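Peroxiredoxin 5 (Alvinella pompejana, PDB 2XHF) probably reduces hydrogen peroxide and organic hydroperoxides as a thiol-dependent antioxidant peroxidase of the peroxiredoxin family. Local coordinates at residues 118-123 / 134-139; 45-50 / 79-84; 19-24 / 112-117; 83-88 / 130-135; 59-64 / 153-158. All coordinates share one frame; numbering follows the deposited sequence.

How the interactions relate
Interaction 2 is the buried centre, where two parallel strands of the main sheet pair by backbone hydrogen bonds and apolar side chains. Interaction 4 is buried too, whereas 1, 3 and 5 are only partly so. Interactions 1 and 4 lie toward the C-terminal ends of these two strands and rest on Arg-134 and Arg-132 respectively, with backbone carbonyls and bridging water; interaction 4 also reaches the second subunit. Ser-49 of interaction 2 bonds to Arg-134 and Tyr-136 of interaction 1. Interaction 3 packs an N-terminal loop on helix 113-118, whose Phe-114 reaches Leu-47 and Ile-83. Interaction 5, about 23 Å centre to centre from interaction 3, joins two helix starts through a histidine and a glutamate.

Interaction 1: 118-123 / 134-139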
# COMPACT_ATOMS: atom_id res chain seq x y z
N LEU A 118 5.64 4.71 19.71
CA LEU A 118 4.44 4.74 20.53
C LEU A 118 4.23 3.40 21.23
O LEU A 118 3.48 3.31 22.21
CB LEU A 118 3.23 5.08 19.64
CG LEU A 118 2.00 5.65 20.35
CD1 LEU A 118 2.30 6.97 21.08
CD2 LEU A 118 0.87 5.84 19.36
N GLY A 119 4.88 2.35 20.73
CA GLY A 119 4.75 1.02 21.29
C GLY A 119 3.52 0.25 20.81
O GLY A 119 3.02 -0.62 21.51
N THR A 120 3.03 0.57 19.62
CA THR A 120 1.76 0.02 19.15
C THR A 120 1.95 -0.90 17.94
O THR A 120 1.05 -1.09 17.13
CB THR A 120 0.79 1.15 18.77
OG1 THR A 120 1.41 2.02 17.83
CG2 THR A 120 0.41 1.96 20.00
N GLU A 121 3.14 -1.47 17.82
CA GLU A 121 3.41 -2.44 16.77
C GLU A 121 2.54 -3.69 16.88
O GLU A 121 2.33 -4.25 17.97
CB GLU A 121 4.89 -2.83 16.79
CG GLU A 121 5.60 -2.60 15.48
CD GLU A 121 7.04 -3.07 15.54
OE1 GLU A 121 7.64 -3.27 14.46
OE2 GLU A 121 7.57 -3.21 16.65
N LEU A 122 2.07 -4.13 15.72
CA LEU A 122 1.31 -5.35 15.55
C LEU A 122 2.24 -6.37 14.93
O LEU A 122 3.06 -6.03 14.07
CB LEU A 122 0.17 -5.05 14.59
CG LEU A 122 -1.07 -5.91 14.47
CD1 LEU A 122 -1.78 -6.07 15.80
CD2 LEU A 122 -1.98 -5.22 13.49
N ASP A 123 2.12 -7.62 15.37
CA ASP A 123 2.87 -8.73 14.79
C ASP A 123 2.13 -9.20 13.54
O ASP A 123 1.38 -10.17 13.60
CB ASP A 123 2.97 -9.87 15.81
CG ASP A 123 3.90 -10.98 15.38
OD1 ASP A 123 4.41 -10.93 14.24
OD2 ASP A 123 4.12 -11.91 16.19
N ARG A 134 -1.35 -1.41 15.77
CA ARG A 134 -2.60 -1.72 16.44
C ARG A 134 -3.50 -0.52 16.35
O ARG A 134 -3.02 0.60 16.13
CB ARG A 134 -2.36 -2.02 17.92
CG ARG A 134 -1.47 -3.22 18.17
CD ARG A 134 -1.38 -3.57 19.65
NE ARG A 134 -0.23 -4.43 19.89
CZ ARG A 134 -0.22 -5.76 19.75
NH1 ARG A 134 -1.31 -6.41 19.37
NH2 ARG A 134 0.90 -6.43 19.99
N ARG A 135 -4.79 -0.73 16.57
CA ARG A 135 -5.77 0.34 16.51
C ARG A 135 -5.86 1.08 17.84
O ARG A 135 -5.99 0.47 18.92
CB ARG A 135 -7.15 -0.22 16.14
CG ARG A 135 -7.23 -0.80 14.73
CD ARG A 135 -8.65 -1.13 14.36
NE ARG A 135 -9.03 -2.45 14.86
CZ ARG A 135 -8.92 -3.58 14.17
NH1 ARG A 135 -8.46 -3.57 12.92
NH2 ARG A 135 -9.29 -4.73 14.72
N TYR A 136 -5.77 2.41 17.76
CA TYR A 136 -6.01 3.29 18.89
C TYR A 136 -6.68 4.58 18.40
O TYR A 136 -6.73 4.88 17.21
CB TYR A 136 -4.72 3.62 19.63
CG TYR A 136 -3.66 4.23 18.74
CD1 TYR A 136 -3.72 5.57 18.41
CD2 TYR A 136 -2.64 3.47 18.20
CE1 TYR A 136 -2.78 6.15 17.58
CE2 TYR A 136 -1.69 4.04 17.35
CZ TYR A 136 -1.77 5.37 17.06
OH TYR A 136 -0.84 5.93 16.23
N ALA A 137 -7.20 5.34 19.35
CA ALA A 137 -7.70 6.69 19.08
C ALA A 137 -7.33 7.55 20.28
O ALA A 137 -7.58 7.17 21.42
CB ALA A 137 -9.19 6.70 18.85
N MET A 138 -6.74 8.72 20.02
CA MET A 138 -6.29 9.59 21.08
C MET A 138 -6.75 11.00 20.84
O MET A 138 -6.84 11.45 19.70
CB MET A 138 -4.76 9.58 21.14
CG MET A 138 -4.20 8.22 21.54
SD MET A 138 -2.41 8.18 21.67
CE MET A 138 -2.05 9.41 20.44
N LEU A 139 -7.03 11.68 21.94
CA LEU A 139 -7.24 13.11 21.91
C LEU A 139 -5.90 13.78 22.21
O LEU A 139 -5.20 13.40 23.16
CB LEU A 139 -8.26 13.52 22.96
CG LEU A 139 -9.65 12.92 22.82
CD1 LEU A 139 -10.57 13.56 23.88
CD2 LEU A 139 -10.20 13.12 21.44
O HOH W 1 2.22 -3.39 20.46
O HOH W 2 0.90 -8.32 17.82
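The backbones of 118-123 and 134-139 are joined by one nearly straight hydrogen bond, from Arg-134 N to Thr-120 O (2.8 Å, 173° at the hydrogen), on the approach to strand 136-141. Gly-119, with positive phi, closes the preceding helix in a Schellman motif and turns the chain toward this meeting point. On the inner side the Tyr-136 ring is approached obliquely by two residues. Leu-118 comes from the opposite direction and sets CD2 3.5 Å from Tyr-136 CZ, whereas the Thr-120 side chain crosses that of Tyr-136 at about a right angle, its CG2 3.9 Å from Tyr-136 CD2. A chi1 of 57° swings the ring between its own backbone N and carbonyl carbon, bringing it up against these two side chains. With an alanine here, Leu-118 CD2 and Thr-120 would probably lose the ring they pack against, and a gap would open between loop and strand. At the outer end Arg-134 runs extended from CG to NE over the loop. One face of its guanidinium lies against Leu-122 CA, and Leu-122 CD1 touches Arg-134 NH1 at 3.6 Å. Water 1 sits in the guanidinium plane, accepts from Arg-134 NE at 2.7 Å and donates to Glu-121 O and Gly-119 O. The chemistry is thus divided: a buried, mainly apolar contact at the Tyr-136 ring, with Thr-120 OG1 at its side, and an exposed arginine whose NE reaches loop carbonyls through water.

Interaction 2: 45-50 / 79-84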
# COMPACT_ATOMS: atom_id res chain seq x y z
N GLY A 45 -6.84 18.05 18.75
CA GLY A 45 -7.23 17.23 17.64
C GLY A 45 -7.32 15.78 18.03
O GLY A 45 -7.17 15.41 19.20
N ILE A 46 -7.61 14.97 17.02
CA ILE A 46 -7.80 13.54 17.15
C ILE A 46 -6.78 12.83 16.28
O ILE A 46 -6.55 13.23 15.14
CB ILE A 46 -9.21 13.12 16.69
CG1 ILE A 46 -10.28 13.74 17.57
CG2 ILE A 46 -9.33 11.59 16.70
CD1 ILE A 46 -11.63 13.87 16.89
N LEU A 47 -6.14 11.81 16.83
CA LEU A 47 -5.25 10.93 16.09
C LEU A 47 -5.71 9.50 16.26
O LEU A 47 -5.80 9.01 17.40
CB LEU A 47 -3.80 11.06 16.59
CG LEU A 47 -2.77 10.16 15.88
CD1 LEU A 47 -2.61 10.54 14.39
CD2 LEU A 47 -1.42 10.21 16.59
N PHE A 48 -6.02 8.83 15.16
CA PHE A 48 -6.41 7.43 15.24
C PHE A 48 -5.69 6.64 14.17
O PHE A 48 -5.26 7.19 13.15
CB PHE A 48 -7.94 7.23 15.15
CG PHE A 48 -8.52 7.47 13.77
CD1 PHE A 48 -8.84 8.75 13.36
CD2 PHE A 48 -8.75 6.42 12.90
CE1 PHE A 48 -9.36 8.98 12.11
CE2 PHE A 48 -9.28 6.65 11.66
CZ PHE A 48 -9.58 7.93 11.26
N SER A 49 -5.51 5.35 14.44
CA SER A 49 -4.79 4.47 13.52
C SER A 49 -5.68 3.46 12.81
O SER A 49 -6.74 3.08 13.30
CB SER A 49 -3.70 3.75 14.28
OG SER A 49 -4.29 2.92 15.28
N VAL A 50 -5.19 3.00 11.67
CA VAL A 50 -5.72 1.80 11.03
C VAL A 50 -4.56 0.86 10.74
O VAL A 50 -3.41 1.29 10.67
CB VAL A 50 -6.49 2.12 9.73
CG1 VAL A 50 -7.72 2.94 10.03
CG2 VAL A 50 -5.58 2.78 8.67
N THR A 79 -9.23 19.17 13.77
CA THR A 79 -8.03 18.53 13.25
C THR A 79 -8.05 17.06 13.60
O THR A 79 -7.88 16.69 14.75
CB THR A 79 -6.76 19.19 13.81
OG1 THR A 79 -6.79 20.59 13.51
CG2 THR A 79 -5.52 18.56 13.20
N ILE A 80 -8.27 16.22 12.59
CA ILE A 80 -8.40 14.78 12.73
C ILE A 80 -7.41 14.15 11.78
O ILE A 80 -7.37 14.49 10.59
CB ILE A 80 -9.82 14.30 12.38
CG1 ILE A 80 -10.86 15.10 13.13
CG2 ILE A 80 -9.98 12.78 12.63
CD1 ILE A 80 -12.27 14.94 12.59
N ALA A 81 -6.61 13.23 12.30
CA ALA A 81 -5.62 12.54 11.50
C ALA A 81 -5.74 11.04 11.67
O ALA A 81 -5.92 10.54 12.79
CB ALA A 81 -4.22 12.98 11.90
N CYS A 82 -5.65 10.35 10.54
CA CYS A 82 -5.58 8.90 10.50
C CYS A 82 -4.16 8.52 10.13
O CYS A 82 -3.63 9.05 9.17
CB CYS A 82 -6.52 8.38 9.42
SG CYS A 82 -6.46 6.60 9.13
N ILE A 83 -3.56 7.60 10.89
CA ILE A 83 -2.19 7.19 10.65
C ILE A 83 -2.13 5.69 10.39
O ILE A 83 -2.81 4.90 11.06
CB ILE A 83 -1.27 7.62 11.82
CG1 ILE A 83 0.19 7.41 11.48
CG2 ILE A 83 -1.63 6.95 13.13
CD1 ILE A 83 1.13 8.32 12.32
N ALA A 84 -1.31 5.30 9.43
CA ALA A 84 -1.09 3.90 9.11
C ALA A 84 0.32 3.69 8.63
O ALA A 84 0.94 4.59 8.07
CB ALA A 84 -2.05 3.48 8.02
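Phe-48 and Cys-82 meet at the apolar centre of a parallel strand pair in the thioredoxin-fold sheet. Strands 45-49 and 79-84 run side by side at 8° to each other, and the helices between them in sequence make this a beta-alpha-beta crossover. Cys-82 CB lies over one face of the Phe-48 ring in a CH-pi contact, 4.0 Å from its centroid, and Cys-82 SG adds a more oblique sulfur-aromatic approach. Ile-80 CG2 comes instead to the ring's edge, 3.9 Å from Phe-48 CE1 and in the ring plane. With chi1 at 72°, Phe-48 CG sits between its backbone N and carbonyl carbon, which leans the ring across toward the neighbouring strand. On the same side of the sheet Ile-46 and Ile-80 lie alongside each other, pointing the same way. The other side carries Leu-47, whose CD1 touches both Ala-81 CB (3.8 Å) and Ile-83 CG2; Phe-40 of helix 37-40 packs on Leu-47 and Ala-81. Between the two layers runs the regular parallel ladder, in which Phe-48 is gripped twice: its N donates to Ala-81 O at 2.9 Å, and its O accepts from Ile-83 N. Toward the C-terminal end Ser-49 brings in a polar group directed to a third part of the chain: its OG bonds to Arg-134 O and Tyr-136 N, where the chain enters the adjoining antiparallel strand. Last in the ladder, Val-50 N reaches Ile-83 O at 3.1 Å, the donor tilted 23° from the carbonyl plane.

Interaction 3: 19-24 / 112-117; sequences IIPDVL and GEFTRA
Phe-114 carries its CG anti to the backbone N (chi1 -178°), which sends the ring off helix 113-118 toward Pro-21 and Val-23, while chi1 of -46° at Val-23 directs CG2 back at the helix. The two side chains cross at about a right angle, with Val-23 CG2 3.6 Å from Phe-114 CB and lying at the edge of the ring, in its plane. Pro-21 also comes to this aromatic side chain: its O lies in the ring plane, and its CD stands 3.6 Å from Phe-114 CE1. One turn further, Pro-21 CB rests on Ala-117 CB at 3.6 Å. A serine in place of Phe-114 would probably take away the ring that Pro-21 and Val-23 share and open a gap toward Leu-47 and Ile-83 of the central sheet. The outer flank is polar. Glu-113 slides past Val-23, and its OE1 accepts from two waters: water 3 (2.8 Å) also donates to Leu-24 O, and water 4 accepts from Leu-24 N. Together these contacts lay the N-terminal loop ahead of strand 24-26 over the short helix 113-118, whose N-cap is Gly-112, as loop-on-helix packing at the periphery of the thioredoxin-fold domain.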
# COMPACT_ATOMS: atom_id res chain seq x y z
N ILE A 19 3.92 13.64 25.87
CA ILE A 19 4.10 14.27 24.56
C ILE A 19 4.23 13.14 23.54
O ILE A 19 4.99 12.20 23.73
CB ILE A 19 5.35 15.20 24.57
CG1 ILE A 19 5.19 16.29 25.64
CG2 ILE A 19 5.56 15.81 23.21
CD1 ILE A 19 6.35 17.23 25.75
N ILE A 20 3.46 13.21 22.45
CA ILE A 20 3.57 12.16 21.43
C ILE A 20 4.98 12.15 20.81
O ILE A 20 5.65 13.19 20.77
CB ILE A 20 2.49 12.28 20.32
CG1 ILE A 20 2.70 13.55 19.45
CG2 ILE A 20 1.07 12.25 20.93
CD1 ILE A 20 1.70 13.69 18.30
N PRO A 21 5.42 10.98 20.32
CA PRO A 21 6.74 10.91 19.68
C PRO A 21 6.88 11.93 18.57
O PRO A 21 5.99 12.10 17.75
CB PRO A 21 6.78 9.48 19.11
CG PRO A 21 5.87 8.71 19.99
CD PRO A 21 4.76 9.66 20.34
N ASP A 22 8.04 12.58 18.56
CA ASP A 22 8.36 13.67 17.67
C ASP A 22 9.10 13.05 16.49
O ASP A 22 10.31 13.10 16.40
CB ASP A 22 9.26 14.65 18.46
CG ASP A 22 9.50 15.98 17.77
OD1 ASP A 22 8.89 16.27 16.71
OD2 ASP A 22 10.31 16.75 18.34
N VAL A 23 8.35 12.43 15.58
CA VAL A 23 8.97 11.78 14.43
C VAL A 23 8.35 12.28 13.13
O VAL A 23 7.25 12.84 13.12
CB VAL A 23 8.88 10.26 14.49
CG1 VAL A 23 9.26 9.73 15.87
CG2 VAL A 23 7.54 9.83 14.13
N LEU A 24 9.08 12.09 12.04
CA LEU A 24 8.61 12.47 10.71
C LEU A 24 7.55 11.52 10.20
O LEU A 24 7.67 10.29 10.34
CB LEU A 24 9.78 12.45 9.72
CG LEU A 24 10.84 13.53 9.85
CD1 LEU A 24 11.87 13.32 8.76
CD2 LEU A 24 10.21 14.91 9.73
N GLY A 112 7.26 2.89 9.89
CA GLY A 112 6.75 2.40 11.15
C GLY A 112 7.42 3.04 12.36
O GLY A 112 7.29 2.54 13.48
N GLU A 113 8.08 4.17 12.15
CA GLU A 113 8.83 4.78 13.23
C GLU A 113 7.93 5.32 14.35
O GLU A 113 8.24 5.16 15.54
CB GLU A 113 9.73 5.90 12.70
CG GLU A 113 10.66 6.45 13.75
CD GLU A 113 11.61 7.50 13.22
OE1 GLU A 113 11.39 8.00 12.09
OE2 GLU A 113 12.57 7.82 13.94
N PHE A 114 6.82 5.95 13.98
CA PHE A 114 5.91 6.51 14.98
C PHE A 114 5.27 5.38 15.78
O PHE A 114 5.18 5.44 17.01
CB PHE A 114 4.84 7.39 14.34
CG PHE A 114 3.91 8.03 15.34
CD1 PHE A 114 4.29 9.15 16.04
CD2 PHE A 114 2.65 7.51 15.58
CE1 PHE A 114 3.44 9.75 16.95
CE2 PHE A 114 1.79 8.09 16.48
CZ PHE A 114 2.18 9.22 17.16
N THR A 115 4.84 4.36 15.06
CA THR A 115 4.21 3.20 15.65
C THR A 115 5.15 2.51 16.65
O THR A 115 4.76 2.16 17.77
CB THR A 115 3.77 2.25 14.53
OG1 THR A 115 2.74 2.87 13.76
CG2 THR A 115 3.26 0.91 15.08
N ARG A 116 6.41 2.33 16.27
CA ARG A 116 7.37 1.72 17.18
C ARG A 116 7.62 2.61 18.39
O ARG A 116 7.72 2.12 19.51
CB ARG A 116 8.68 1.42 16.47
CG ARG A 116 8.62 0.14 15.66
CD ARG A 116 9.98 -0.30 15.15
NE ARG A 116 10.63 0.74 14.36
CZ ARG A 116 10.41 0.95 13.06
NH1 ARG A 116 9.57 0.17 12.39
NH2 ARG A 116 11.04 1.94 12.44
N ALA A 117 7.72 3.93 18.17
CA ALA A 117 8.01 4.84 19.26
C ALA A 117 6.85 4.85 20.24
O ALA A 117 7.04 4.96 21.45
CB ALA A 117 8.27 6.23 18.70
O HOH W 3 9.52 8.32 9.99
O HOH W 4 11.65 10.75 12.27

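Interaction 4: 83-88 / 130-135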
# COMPACT_ATOMS: atom_id res chain seq x y z
N ILE A 83 -3.56 7.60 10.89
CA ILE A 83 -2.19 7.19 10.65
C ILE A 83 -2.13 5.69 10.39
O ILE A 83 -2.81 4.90 11.06
CB ILE A 83 -1.27 7.62 11.82
CG1 ILE A 83 0.19 7.41 11.48
CG2 ILE A 83 -1.63 6.95 13.13
CD1 ILE A 83 1.13 8.32 12.32
N ALA A 84 -1.31 5.30 9.43
CA ALA A 84 -1.09 3.90 9.11
C ALA A 84 0.32 3.69 8.63
O ALA A 84 0.94 4.59 8.07
CB ALA A 84 -2.05 3.48 8.02
N VAL A 85 0.81 2.46 8.79
CA VAL A 85 2.10 2.08 8.28
C VAL A 85 1.87 1.67 6.81
O VAL A 85 1.52 0.51 6.50
CB VAL A 85 2.75 0.97 9.13
CG1 VAL A 85 4.10 0.58 8.58
CG2 VAL A 85 2.87 1.42 10.59
N ASN A 86 2.09 2.64 5.93
CA ASN A 86 1.93 2.53 4.48
C ASN A 86 2.80 3.61 3.87
O ASN A 86 3.15 4.59 4.54
CB ASN A 86 0.50 2.80 4.03
CG ASN A 86 -0.40 1.58 4.12
OD1 ASN A 86 -1.30 1.54 4.94
ND2 ASN A 86 -0.17 0.59 3.26
N ASP A 87 3.09 3.46 2.59
CA ASP A 87 3.71 4.55 1.84
C ASP A 87 2.63 5.60 1.54
O ASP A 87 1.44 5.29 1.51
CB ASP A 87 4.42 4.04 0.57
CG ASP A 87 3.46 3.66 -0.55
OD1 ASP A 87 3.37 2.45 -0.90
OD2 ASP A 87 2.81 4.57 -1.10
N PRO A 88 3.05 6.86 1.33
CA PRO A 88 2.06 7.92 1.18
C PRO A 88 1.27 7.90 -0.11
O PRO A 88 0.17 8.42 -0.14
CB PRO A 88 2.89 9.20 1.29
CG PRO A 88 4.27 8.78 0.91
CD PRO A 88 4.42 7.39 1.44
N ASN A 130 4.87 -6.80 6.76
CA ASN A 130 5.59 -6.01 7.74
C ASN A 130 4.67 -5.78 8.95
O ASN A 130 3.50 -6.18 8.94
CB ASN A 130 6.07 -4.69 7.14
CG ASN A 130 4.91 -3.77 6.71
OD1 ASN A 130 3.82 -4.23 6.42
ND2 ASN A 130 5.19 -2.48 6.62
N ASN A 131 5.21 -5.14 9.99
CA ASN A 131 4.47 -4.88 11.20
C ASN A 131 3.72 -3.57 11.08
O ASN A 131 4.30 -2.54 10.76
CB ASN A 131 5.40 -4.83 12.40
CG ASN A 131 5.95 -6.18 12.76
OD1 ASN A 131 5.51 -7.20 12.23
ND2 ASN A 131 6.90 -6.20 13.68
N ARG A 132 2.42 -3.64 11.30
CA ARG A 132 1.56 -2.50 11.17
C ARG A 132 1.25 -2.00 12.56
O ARG A 132 1.82 -2.47 13.54
CB ARG A 132 0.29 -2.89 10.42
CG ARG A 132 0.57 -3.47 9.03
CD ARG A 132 1.23 -2.45 8.10
NE ARG A 132 1.40 -2.97 6.74
CZ ARG A 132 0.50 -2.92 5.77
NH1 ARG A 132 -0.66 -2.29 5.96
NH2 ARG A 132 0.76 -3.44 4.59
N SER A 133 0.35 -1.04 12.66
CA SER A 133 -0.04 -0.52 13.96
C SER A 133 -1.29 -1.20 14.46
O SER A 133 -2.20 -1.47 13.68
CB SER A 133 -0.35 0.96 13.84
OG SER A 133 -0.61 1.54 15.11
N ARG A 134 -1.35 -1.41 15.77
CA ARG A 134 -2.60 -1.72 16.44
C ARG A 134 -3.50 -0.52 16.35
O ARG A 134 -3.02 0.60 16.13
CB ARG A 134 -2.36 -2.02 17.92
CG ARG A 134 -1.47 -3.22 18.17
CD ARG A 134 -1.38 -3.57 19.65
NE ARG A 134 -0.23 -4.43 19.89
CZ ARG A 134 -0.22 -5.76 19.75
NH1 ARG A 134 -1.31 -6.41 19.37
NH2 ARG A 134 0.90 -6.43 19.99
N ARG A 135 -4.79 -0.73 16.57
CA ARG A 135 -5.77 0.34 16.51
C ARG A 135 -5.86 1.08 17.84
O ARG A 135 -5.99 0.47 18.92
CB ARG A 135 -7.15 -0.22 16.14
CG ARG A 135 -7.23 -0.80 14.73
CD ARG A 135 -8.65 -1.13 14.36
NE ARG A 135 -9.03 -2.45 14.86
CZ ARG A 135 -8.92 -3.58 14.17
NH1 ARG A 135 -8.46 -3.57 12.92
NH2 ARG A 135 -9.29 -4.73 14.72
O HOH W 5 -0.78 0.54 10.34
O HOH W 6 3.37 -0.76 4.94
O HOH W 7 -2.13 -1.74 3.48
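Arg-132 and Val-85 carry this contact, the arginine bending back over the end of strand 79-84. From CB its chain is folded by a chi2 of -64°, and this bend brings CD to 3.4 Å from Val-85 O and 3.9 Å from Val-85 CB. The next atom, Arg-132 NE, donates to Asn-130 OD1 at 2.7 Å in an almost straight bond (171°) with the oxygen in the guanidinium plane, which fixes the rotation of the group. Val-85 O lies over one guanidinium face and is not hydrogen-bonded to Arg-132 NE. Water 6 serves that carbonyl instead, donating to Val-85 O at 2.7 Å and accepting from Asn-130 ND2. At the tip Arg-132 NH1 donates to Val-51 O and to water 7 (2.9 Å), which also accepts from Asn-86 ND2; the Asn-86 amide itself is held by Ala-53 N through OD1. The Val-85 methyls pack on the loop, CG1 lying 3.8 Å from Asn-131 O, and water 5 joins Val-85 N to Ser-133 N. The other terminal nitrogen, Arg-132 NH2, is bound by Asp-87 of the second subunit, and the exchange is mutual between the two copies. The arrangement is a water-bridged pair of loops beyond the C-terminal end of strand 79-84, and these ion pairs between chains make it part of the contact between the two subunits.

Interaction 5: 59-64 / 153-158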
# COMPACT_ATOMS: atom_id res chain seq x y z
N ASN A 59 -11.98 0.85 7.11
CA ASN A 59 -13.06 1.82 6.92
C ASN A 59 -14.23 1.62 7.86
O ASN A 59 -15.31 2.16 7.64
CB ASN A 59 -13.56 1.80 5.48
CG ASN A 59 -14.36 3.05 5.13
OD1 ASN A 59 -14.12 4.15 5.65
ND2 ASN A 59 -15.32 2.89 4.23
N ASN A 60 -14.02 0.91 8.96
CA ASN A 60 -15.12 0.63 9.88
C ASN A 60 -15.56 1.86 10.66
O ASN A 60 -16.74 2.00 11.01
CB ASN A 60 -14.75 -0.49 10.86
CG ASN A 60 -14.86 -1.86 10.24
OD1 ASN A 60 -15.15 -1.98 9.06
ND2 ASN A 60 -14.63 -2.89 11.04
N HIS A 61 -14.62 2.75 10.93
CA HIS A 61 -14.88 3.87 11.84
C HIS A 61 -14.84 5.23 11.20
O HIS A 61 -15.42 6.17 11.72
CB HIS A 61 -13.91 3.78 13.00
CG HIS A 61 -13.98 2.48 13.72
ND1 HIS A 61 -15.14 2.03 14.32
CD2 HIS A 61 -13.06 1.51 13.90
CE1 HIS A 61 -14.92 0.83 14.84
NE2 HIS A 61 -13.66 0.50 14.61
N ILE A 62 -14.15 5.34 10.07
CA ILE A 62 -14.08 6.60 9.36
C ILE A 62 -15.46 7.22 9.08
O ILE A 62 -15.65 8.41 9.31
CB ILE A 62 -13.19 6.47 8.13
CG1 ILE A 62 -11.72 6.49 8.60
CG2 ILE A 62 -13.45 7.60 7.14
CD1 ILE A 62 -10.71 6.10 7.55
N PRO A 63 -16.45 6.43 8.65
CA PRO A 63 -17.76 7.04 8.39
C PRO A 63 -18.33 7.77 9.60
O PRO A 63 -18.91 8.85 9.44
CB PRO A 63 -18.63 5.84 7.99
CG PRO A 63 -17.68 4.88 7.44
CD PRO A 63 -16.44 5.01 8.24
N GLU A 64 -18.16 7.23 10.81
CA GLU A 64 -18.68 7.90 12.00
C GLU A 64 -17.88 9.14 12.36
O GLU A 64 -18.47 10.13 12.77
CB GLU A 64 -18.77 6.97 13.20
CG GLU A 64 -19.60 7.56 14.34
CD GLU A 64 -20.27 6.50 15.19
OE1 GLU A 64 -19.61 5.99 16.11
OE2 GLU A 64 -21.45 6.18 14.91
N ASP A 153 -13.35 0.68 22.02
CA ASP A 153 -13.70 2.09 22.14
C ASP A 153 -13.05 3.00 21.11
O ASP A 153 -12.55 4.07 21.47
CB ASP A 153 -13.30 2.60 23.52
CG ASP A 153 -14.12 1.99 24.63
OD1 ASP A 153 -13.76 0.88 25.09
OD2 ASP A 153 -15.11 2.62 25.04
N ILE A 154 -13.06 2.60 19.84
CA ILE A 154 -12.40 3.38 18.79
C ILE A 154 -13.40 3.82 17.73
O ILE A 154 -13.03 4.05 16.57
CB ILE A 154 -11.25 2.59 18.16
CG1 ILE A 154 -11.76 1.25 17.61
CG2 ILE A 154 -10.15 2.35 19.19
CD1 ILE A 154 -10.76 0.54 16.71
N THR A 155 -14.66 3.97 18.12
CA THR A 155 -15.68 4.45 17.20
C THR A 155 -15.70 5.98 17.18
O THR A 155 -15.04 6.62 17.99
CB THR A 155 -17.08 3.96 17.62
OG1 THR A 155 -17.36 4.40 18.95
CG2 THR A 155 -17.16 2.44 17.57
N GLY A 156 -16.45 6.57 16.26
CA GLY A 156 -16.59 8.02 16.26
C GLY A 156 -17.19 8.52 17.56
O GLY A 156 -16.72 9.48 18.18
N LEU A 157 -18.26 7.84 17.96
CA LEU A 157 -19.00 8.17 19.17
C LEU A 157 -18.08 8.16 20.38
O LEU A 157 -18.10 9.07 21.23
CB LEU A 157 -20.13 7.17 19.35
CG LEU A 157 -20.92 7.33 20.65
CD1 LEU A 157 -21.38 8.77 20.81
CD2 LEU A 157 -22.08 6.36 20.68
N ALA A 158 -17.29 7.11 20.49
CA ALA A 158 -16.41 6.98 21.64
C ALA A 158 -15.58 8.25 21.72
O ALA A 158 -15.34 8.82 22.79
CB ALA A 158 -15.53 5.75 21.50
O HOH W 8 -17.47 3.95 14.28
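The His-61 ring is sandwiched between two groups: Ile-154 O stands 3.4 Å above one face, offset toward the rim, and Asn-60 CB covers the opposite face over its centre. Water 8 lies at the ring edge, in plane, 3.0 Å from His-61 ND1. These groups join the starts of two helices of the thioredoxin fold, 62-67 and 156-165, the latter with Thr-155 as its N-cap. Ile-154 crosses the ring obliquely and brings CD1 to 3.6 Å from His-61 NE2, while Thr-155 CG2 lies 3.8 Å from His-61 ND1. With chi1 at -56°, His-61 CG sits anti to its carbonyl carbon, which puts the ring between the two segments. Beyond it, Glu-64 reaches along the N-terminal turn of helix 156-165. Gly-156 is packed directly against it, and a CB at this position would collide with Glu-64 CG. A negative carboxylate at a helix N-terminus would probably be stabilised by the helix dipole and by the amides of the first turn. Separately, Thr-155 OG1 caps the helix by accepting from Ala-158 N (3.1 Å). Water 8 accepts weakly from Gly-156 N, linking the histidine to the same turn. The bond that closes the contact is direct: Leu-157 N donates to Glu-64 OE1 at 2.9 Å and 162°, approaching from above the carboxylate plane.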